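Local coordinates for SusD superfamily protein (Bacteroides thetaiotaomicron VPI-5482, PDB 3HDX) that probably binds polysaccharide at the outer membrane of a gut bacterium, as a SusD-family protein of carbohydrate metabolism, at residues Q188-L193 against E229-Y234; Y172-G175 against L180-G183. One frame throughout, in Å; residues are numbered along the deposited sequence. Where two conformers were deposited one is given.

Contact 1: residues Q188-L193 against E229-Y234. With EDO (1,2-ethanediol), chain B; EDO (1,2-ethanediol), chain L.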
ATOM      1  N   GLN A 188       2.115  22.374  -2.250  1.00 16.68           N
ATOM      2  CA  GLN A 188       1.420  21.976  -3.464  1.00 16.16           C
ATOM      3  C   GLN A 188       1.745  20.568  -3.929  1.00 16.72           C
ATOM      4  O   GLN A 188       0.922  19.951  -4.606  1.00 18.27           O
ATOM      5  CB  GLN A 188       1.717  22.966  -4.595  1.00 16.82           C
ATOM      6  CG  GLN A 188       1.150  24.370  -4.323  1.00 18.29           C
ATOM      7  CD  GLN A 188       1.571  25.368  -5.408  1.00 20.27           C
ATOM      8  OE1 GLN A 188       2.760  25.581  -5.667  1.00 20.79           O
ATOM      9  NE2 GLN A 188       0.580  26.010  -6.015  1.00 24.89           N
ATOM     10  N   TRP A 189       2.959  20.092  -3.629  1.00 15.50           N
ATOM     11  CA  TRP A 189       3.355  18.733  -4.016  1.00 14.20           C
ATOM     12  C   TRP A 189       3.247  17.700  -2.889  1.00 13.89           C
ATOM     13  O   TRP A 189       3.482  16.507  -3.140  1.00 14.43           O
ATOM     14  CB  TRP A 189       4.757  18.738  -4.594  1.00 14.91           C
ATOM     15  CG  TRP A 189       4.938  19.416  -5.912  1.00 15.04           C
ATOM     16  CD1 TRP A 189       5.758  20.488  -6.191  1.00 15.59           C
ATOM     17  CD2 TRP A 189       4.354  19.020  -7.150  1.00 15.21           C
ATOM     18  NE1 TRP A 189       5.714  20.768  -7.544  1.00 16.12           N
ATOM     19  CE2 TRP A 189       4.865  19.880  -8.156  1.00 15.62           C
ATOM     20  CE3 TRP A 189       3.447  18.012  -7.521  1.00 16.87           C
ATOM     21  CZ2 TRP A 189       4.475  19.755  -9.506  1.00 16.24           C
ATOM     22  CZ3 TRP A 189       3.083  17.880  -8.876  1.00 16.22           C
ATOM     23  CH2 TRP A 189       3.601  18.745  -9.841  1.00 16.92           C
ATOM     24  N   GLN A 190       2.945  18.144  -1.661  1.00 14.39           N
ATOM     25  CA  GLN A 190       2.810  17.207  -0.519  1.00 14.26           C
ATOM     26  C   GLN A 190       1.673  16.221  -0.800  1.00 15.49           C
ATOM     27  O   GLN A 190       0.599  16.605  -1.240  1.00 16.25           O
ATOM     28  CB  GLN A 190       2.502  17.948   0.772  1.00 15.60           C
ATOM     29  CG  GLN A 190       3.651  18.750   1.307  1.00 15.51           C
ATOM     30  CD  GLN A 190       3.268  19.603   2.507  1.00 16.27           C
ATOM     31  OE1 GLN A 190       2.193  19.414   3.091  1.00 17.39           O
ATOM     32  NE2 GLN A 190       4.183  20.508   2.923  1.00 15.83           N
ATOM     33  N   GLY A 191       1.921  14.939  -0.559  1.00 15.87           N
ATOM     34  CA  GLY A 191       0.894  13.927  -0.850  1.00 17.23           C
ATOM     35  C   GLY A 191       0.659  13.659  -2.309  1.00 17.32           C
ATOM     36  O   GLY A 191      -0.340  13.031  -2.658  1.00 18.30           O
ATOM     37  N   LYS A 192       1.563  14.145  -3.168  1.00 17.71           N
ATOM     38  CA  LYS A 192       1.430  13.983  -4.620  1.00 16.90           C
ATOM     39  C   LYS A 192       2.668  13.283  -5.194  1.00 17.70           C
ATOM     40  O   LYS A 192       2.565  12.225  -5.846  1.00 19.95           O
ATOM     41  CB  LYS A 192       1.099  15.343  -5.277  1.00 19.47           C
ATOM     42  CG  LYS A 192      -0.231  15.889  -4.700  1.00 22.83           C
ATOM     43  CD  LYS A 192      -0.872  17.002  -5.476  1.00 26.34           C
ATOM     44  CE  LYS A 192      -2.263  17.311  -4.926  1.00 28.13           C
ATOM     45  NZ  LYS A 192      -2.918  18.394  -5.745  1.00 30.26           N
ATOM     46  N   LEU A 193       3.833  13.838  -4.935  1.00 14.42           N
ATOM     47  CA  LEU A 193       5.098  13.244  -5.383  1.00 14.22           C
ATOM     48  C   LEU A 193       5.764  12.342  -4.322  1.00 13.69           C
ATOM     49  O   LEU A 193       5.645  12.603  -3.119  1.00 16.43           O
ATOM     50  CB  LEU A 193       6.077  14.357  -5.778  1.00 14.19           C
ATOM     51  CG  LEU A 193       5.564  15.266  -6.911  1.00 14.92           C
ATOM     52  CD1 LEU A 193       6.587  16.366  -7.117  1.00 16.76           C
ATOM     53  CD2 LEU A 193       5.257  14.529  -8.240  1.00 14.93           C
ATOM     54  N   GLU A 229       9.312  17.045   8.272  1.00 14.17           N
ATOM     55  CA  GLU A 229       9.976  17.544   7.048  0.50 14.10           C
ATOM     56  C   GLU A 229       9.090  17.442   5.813  1.00 13.94           C
ATOM     57  O   GLU A 229       9.271  18.196   4.868  1.00 15.18           O
ATOM     58  CB  GLU A 229      11.278  16.794   6.781  0.50 15.58           C
ATOM     59  CG  GLU A 229      12.331  16.884   7.874  0.50 17.38           C
ATOM     60  CD  GLU A 229      13.092  18.188   7.879  0.50 19.17           C
ATOM     61  OE1 GLU A 229      12.809  19.058   6.998  0.50 17.87           O
ATOM     62  OE2 GLU A 229      13.962  18.316   8.796  0.50 20.16           O
ATOM     63  N   ILE A 230       8.172  16.467   5.807  1.00 12.71           N
ATOM     64  CA  ILE A 230       7.227  16.274   4.706  1.00 13.25           C
ATOM     65  C   ILE A 230       5.807  16.711   5.083  1.00 13.88           C
ATOM     66  O   ILE A 230       4.857  16.516   4.310  1.00 15.17           O
ATOM     67  CB  ILE A 230       7.235  14.807   4.221  1.00 12.81           C
ATOM     68  CG1 ILE A 230       6.670  13.835   5.278  1.00 12.43           C
ATOM     69  CG2 ILE A 230       8.646  14.352   3.812  1.00 12.63           C
ATOM     70  CD1 ILE A 230       6.363  12.450   4.711  1.00 13.39           C
ATOM     71  N   ASN A 231       5.668  17.290   6.284  1.00 13.47           N
ATOM     72  CA  ASN A 231       4.379  17.691   6.826  1.00 14.28           C
ATOM     73  C   ASN A 231       3.408  16.503   7.036  1.00 14.27           C
ATOM     74  O   ASN A 231       2.222  16.617   6.755  1.00 15.39           O
ATOM     75  CB  ASN A 231       3.725  18.800   5.982  1.00 14.43           C
ATOM     76  CG  ASN A 231       2.607  19.516   6.727  1.00 15.78           C
ATOM     77  OD1 ASN A 231       2.697  19.741   7.942  1.00 17.07           O
ATOM     78  ND2 ASN A 231       1.566  19.896   5.996  1.00 17.36           N
ATOM     79  N   ALA A 232       3.957  15.369   7.471  1.00 13.21           N
ATOM     80  CA  ALA A 232       3.170  14.183   7.792  1.00 12.66           C
ATOM     81  C   ALA A 232       2.857  14.191   9.287  1.00 13.27           C
ATOM     82  O   ALA A 232       3.727  14.457  10.124  1.00 13.70           O
ATOM     83  CB  ALA A 232       3.898  12.897   7.396  1.00 13.19           C
ATOM     84  N   LYS A 233       1.610  13.880   9.598  1.00 13.80           N
ATOM     85  CA  LYS A 233       1.084  13.894  10.966  1.00 13.68           C
ATOM     86  C   LYS A 233       0.260  12.650  11.231  1.00 13.26           C
ATOM     87  O   LYS A 233      -0.042  11.877  10.312  1.00 14.33           O
ATOM     88  CB  LYS A 233       0.176  15.126  11.129  1.00 15.98           C
ATOM     89  CG  LYS A 233       0.880  16.471  10.869  1.00 18.26           C
ATOM     90  CD  LYS A 233      -0.048  17.666  10.934  1.00 22.08           C
ATOM     91  CE  LYS A 233       0.701  18.975  10.701  1.00 25.24           C
ATOM     92  NZ  LYS A 233      -0.255  20.116  10.700  1.00 27.53           N
ATOM     93  N   TYR A 234      -0.099  12.477  12.496  1.00 13.24           N
ATOM     94  CA  TYR A 234      -1.096  11.499  12.881  1.00 12.56           C
ATOM     95  C   TYR A 234      -2.459  12.137  12.587  1.00 13.79           C
ATOM     96  O   TYR A 234      -2.691  13.336  12.857  1.00 15.37           O
ATOM     97  CB  TYR A 234      -0.959  11.123  14.351  1.00 14.20           C
ATOM     98  CG  TYR A 234       0.329  10.370  14.638  1.00 14.15           C
ATOM     99  CD1 TYR A 234       0.441   9.000  14.411  1.00 14.35           C
ATOM    100  CD2 TYR A 234       1.464  11.038  15.131  1.00 16.26           C
ATOM    101  CE1 TYR A 234       1.610   8.323  14.678  1.00 14.33           C
ATOM    102  CE2 TYR A 234       2.647  10.358  15.414  1.00 16.56           C
ATOM    103  CZ  TYR A 234       2.701   8.979  15.185  1.00 15.30           C
ATOM    104  OH  TYR A 234       3.880   8.344  15.424  1.00 15.26           O
TER
HETATM  105  C1  EDO B 601      -0.006  19.920  -9.318  1.00 42.63           C
HETATM  106  O1  EDO B 601      -0.963  19.458  -8.356  1.00 44.11           O
HETATM  107  C2  EDO B 601       1.069  20.673  -8.551  1.00 41.82           C
HETATM  108  O2  EDO B 601       0.530  21.836  -7.917  1.00 41.25           O
HETATM  109  C1  EDO L 611       2.080  28.244  -8.748  1.00 41.75           C
HETATM  110  O1  EDO L 611       1.683  26.857  -8.724  1.00 42.35           O
HETATM  111  C2  EDO L 611       2.184  28.799  -7.340  1.00 41.78           C
HETATM  112  O2  EDO L 611       3.348  28.254  -6.706  1.00 40.90           O

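Contact 2: residues Y172-G175 against L180-G183. With EDO (1,2-ethanediol), chain L.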
ATOM      1  N   TYR A 172      12.690  16.026   0.724  1.00 13.80           N
ATOM      2  CA  TYR A 172      11.503  15.958   1.592  1.00 13.18           C
ATOM      3  C   TYR A 172      10.325  16.681   0.908  1.00 13.70           C
ATOM      4  O   TYR A 172       9.208  16.159   0.891  1.00 14.17           O
ATOM      5  CB  TYR A 172      11.767  16.529   2.965  1.00 13.40           C
ATOM      6  CG  TYR A 172      12.746  15.704   3.750  1.00 12.85           C
ATOM      7  CD1 TYR A 172      12.405  14.425   4.176  1.00 13.32           C
ATOM      8  CD2 TYR A 172      13.996  16.192   4.139  1.00 15.16           C
ATOM      9  CE1 TYR A 172      13.265  13.658   4.913  1.00 13.94           C
ATOM     10  CE2 TYR A 172      14.858  15.413   4.885  1.00 15.07           C
ATOM     11  CZ  TYR A 172      14.487  14.131   5.282  1.00 14.80           C
ATOM     12  OH  TYR A 172      15.342  13.344   6.037  1.00 16.76           O
ATOM     13  N   GLN A 173      10.598  17.891   0.380  1.00 13.56           N
ATOM     14  CA  GLN A 173       9.608  18.697  -0.350  1.00 14.93           C
ATOM     15  C   GLN A 173      10.234  19.204  -1.637  1.00 13.87           C
ATOM     16  O   GLN A 173      11.464  19.402  -1.698  1.00 15.73           O
ATOM     17  CB  GLN A 173       9.081  19.838   0.519  1.00 16.70           C
ATOM     18  CG  GLN A 173       8.300  19.309   1.703  1.00 17.28           C
ATOM     19  CD  GLN A 173       7.493  20.333   2.431  1.00 17.18           C
ATOM     20  OE1 GLN A 173       6.798  21.128   1.828  1.00 18.12           O
ATOM     21  NE2 GLN A 173       7.527  20.280   3.754  1.00 17.66           N
ATOM     22  N   TYR A 174       9.385  19.446  -2.628  1.00 13.95           N
ATOM     23  CA  TYR A 174       9.822  19.830  -3.979  1.00 14.24           C
ATOM     24  C   TYR A 174       9.620  21.306  -4.269  1.00 15.56           C
ATOM     25  O   TYR A 174       8.514  21.788  -4.220  1.00 17.16           O
ATOM     26  CB  TYR A 174       9.061  19.016  -5.011  1.00 14.46           C
ATOM     27  CG  TYR A 174       9.479  17.560  -5.059  1.00 13.86           C
ATOM     28  CD1 TYR A 174       8.908  16.603  -4.237  1.00 14.56           C
ATOM     29  CD2 TYR A 174      10.474  17.143  -5.955  1.00 13.14           C
ATOM     30  CE1 TYR A 174       9.335  15.262  -4.307  1.00 13.17           C
ATOM     31  CE2 TYR A 174      10.895  15.833  -6.019  1.00 13.45           C
ATOM     32  CZ  TYR A 174      10.299  14.888  -5.192  1.00 13.30           C
ATOM     33  OH  TYR A 174      10.739  13.591  -5.297  1.00 13.48           O
ATOM     34  N   GLY A 175      10.711  21.966  -4.643  1.00 16.85           N
ATOM     35  CA  GLY A 175      10.708  23.342  -5.067  1.00 18.50           C
ATOM     36  C   GLY A 175      10.652  24.367  -3.961  1.00 20.61           C
ATOM     37  O   GLY A 175      10.370  24.059  -2.805  1.00 21.09           O
ATOM     38  N   LEU A 180      10.664  27.031  -8.637  1.00 19.79           N
ATOM     39  CA  LEU A 180       9.537  26.100  -8.707  1.00 18.88           C
ATOM     40  C   LEU A 180       9.942  24.753  -9.281  1.00 18.02           C
ATOM     41  O   LEU A 180      10.899  24.647 -10.045  1.00 19.14           O
ATOM     42  CB  LEU A 180       8.370  26.696  -9.510  1.00 19.18           C
ATOM     43  CG  LEU A 180       7.734  28.008  -8.976  1.00 19.06           C
ATOM     44  CD1 LEU A 180       6.718  28.570  -9.964  1.00 20.76           C
ATOM     45  CD2 LEU A 180       7.100  27.822  -7.585  1.00 19.13           C
ATOM     46  N   TYR A 181       9.234  23.706  -8.850  1.00 16.95           N
ATOM     47  CA  TYR A 181       9.432  22.356  -9.394  1.00 16.33           C
ATOM     48  C   TYR A 181       8.226  22.086 -10.272  1.00 16.27           C
ATOM     49  O   TYR A 181       7.112  21.967  -9.788  1.00 16.19           O
ATOM     50  CB  TYR A 181       9.593  21.316  -8.293  1.00 15.59           C
ATOM     51  CG  TYR A 181       9.771  19.931  -8.848  1.00 13.33           C
ATOM     52  CD1 TYR A 181      10.974  19.532  -9.448  1.00 15.21           C
ATOM     53  CD2 TYR A 181       8.707  19.008  -8.828  1.00 13.99           C
ATOM     54  CE1 TYR A 181      11.121  18.220  -9.983  1.00 14.41           C
ATOM     55  CE2 TYR A 181       8.837  17.726  -9.376  1.00 13.60           C
ATOM     56  CZ  TYR A 181      10.024  17.333  -9.944  1.00 14.32           C
ATOM     57  OH  TYR A 181      10.101  16.077 -10.494  1.00 15.61           O
ATOM     58  N   TYR A 182       8.448  22.035 -11.595  1.00 16.69           N
ATOM     59  CA  TYR A 182       7.372  21.874 -12.538  1.00 17.15           C
ATOM     60  C   TYR A 182       6.146  22.759 -12.217  1.00 17.36           C
ATOM     61  O   TYR A 182       4.988  22.295 -12.211  1.00 18.39           O
ATOM     62  CB  TYR A 182       7.011  20.398 -12.668  1.00 17.12           C
ATOM     63  CG  TYR A 182       8.037  19.561 -13.409  1.00 16.56           C
ATOM     64  CD1 TYR A 182       8.514  19.929 -14.677  1.00 16.33           C
ATOM     65  CD2 TYR A 182       8.465  18.334 -12.896  1.00 16.74           C
ATOM     66  CE1 TYR A 182       9.414  19.123 -15.371  1.00 16.62           C
ATOM     67  CE2 TYR A 182       9.363  17.511 -13.595  1.00 16.20           C
ATOM     68  CZ  TYR A 182       9.834  17.920 -14.852  1.00 15.73           C
ATOM     69  OH  TYR A 182      10.708  17.158 -15.565  1.00 16.95           O
ATOM     70  N   GLY A 183       6.449  24.043 -11.946  1.00 17.54           N
ATOM     71  CA  GLY A 183       5.412  25.057 -11.719  1.00 19.00           C
ATOM     72  C   GLY A 183       4.799  25.236 -10.351  1.00 20.14           C
ATOM     73  O   GLY A 183       4.005  26.129 -10.175  1.00 21.76           O
TER
HETATM   74  C1  EDO L 611       2.080  28.244  -8.748  1.00 41.75           C
HETATM   75  O1  EDO L 611       1.683  26.857  -8.724  1.00 42.35           O
HETATM   76  C2  EDO L 611       2.184  28.799  -7.340  1.00 41.78           C
HETATM   77  O2  EDO L 611       3.348  28.254  -6.706  1.00 40.90           O

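Contact 1: residues Q188-L193 against E229-Y234
Asn-231 ND2 donates to Gln-190 OE1 over 3.0 Å, the one hydrogen bond that joins 188-193 to 229-234. The bond is fairly straight, 160° at the hydrogen, and leaves almost in the plane of the Asn-231 amide; at the acceptor the nitrogen stands tilted 23° from the carbonyl plane. The two amides are turned 59° against each other, so they do not stack, and Asn-231 CB also comes to 3.3 Å from Gln-190 OE1. Gln-190 reaches across with CG anti to its carbonyl carbon and an extended chain, and its CD lies 3.9 Å from the backbone Ile-230 O. The other end of its amide, NE2, is taken by Gln-173 OE1, while Gln-173 NE2 bonds to Glu-229 O; both ends of the Gln-190 amide are thereby engaged, which should fix its rotation. Within 188-193, Trp-189 O accepts from both Lys-192 N and Leu-193 N, which closes the turn. Leu-193 CD1 lies over one face of the Trp-189 indole, toward the rim; toward the rim of the opposite face lies C2 of a 1,2-ethanediol, probably from the crystallisation liquor, 3.4 Å from Trp-189 CH2. The contact is thus small and polar: a relay of amides, rather than an apolar core, ties the loop before helix 196-209 to the one after helix 213-226.

Contact 2: residues Y172-G175 against L180-G183
Tyr-174 and Tyr-181 lie side by side and point the same way, and their rings make the tight part of the contact. Tyr-174 CD2 sits over the centre of the Tyr-181 ring, 3.8 Å from Tyr-181 CE2, and Tyr-174 CB rests 3.8 Å from Tyr-181 CD2. The ring planes are inclined at 39° with centroids 4.9 Å apart, an oblique pairing. On the opposite face of Tyr-181 lies Tyr-182 CD2, so this ring is held between two tyrosines. Its first torsion sets CG anti to the backbone N (chi1 179°), which carries the ring inward beside Tyr-174. Both hydroxyls end on polar partners further in: Tyr-174 OH on Phe-194 O, Tyr-181 OH on Asp-110 and Gln-113 of helix 104-129. Gly-175, at positive phi, closes the backbone side, its N 3.9 Å from Tyr-181 CB; the two backbones come closest here, with Gly-175 CA and Tyr-181 CA 4.6 Å apart. The outer side is looser. The CB of Leu-180 points away from 172-175 and the residue is exposed, as is Gly-183, whose O is hydrogen-bonded at 2.8 Å to O1 of a 1,2-ethanediol, probably from the crystallisation liquor. With no hydrogen bond between the segments, cohesion across this loop comes from aromatic and aliphatic carbon, and the hydroxyls of these buried tyrosines are satisfied by helix 104-129 and by Phe-194 O.

In the fold
Both contacts draw on the long connection between helices 152-169 and 196-209, but they use it differently. Contact 2 folds this connection back on itself across four residues and is largely buried, although its centre lies farther from the middle of the chain, about 24 Å against 16 Å. Contact 1 ties the connection to a loop beyond helix 213-226, is only partly buried and relies on amide hydrogen bonding instead of rings. Their centres are about 12 Å apart, and they meet directly: besides the glutamine bond between them, Tyr-181 O accepts from Trp-189 NE1, and Leu-193 packs on the Tyr-181 ring.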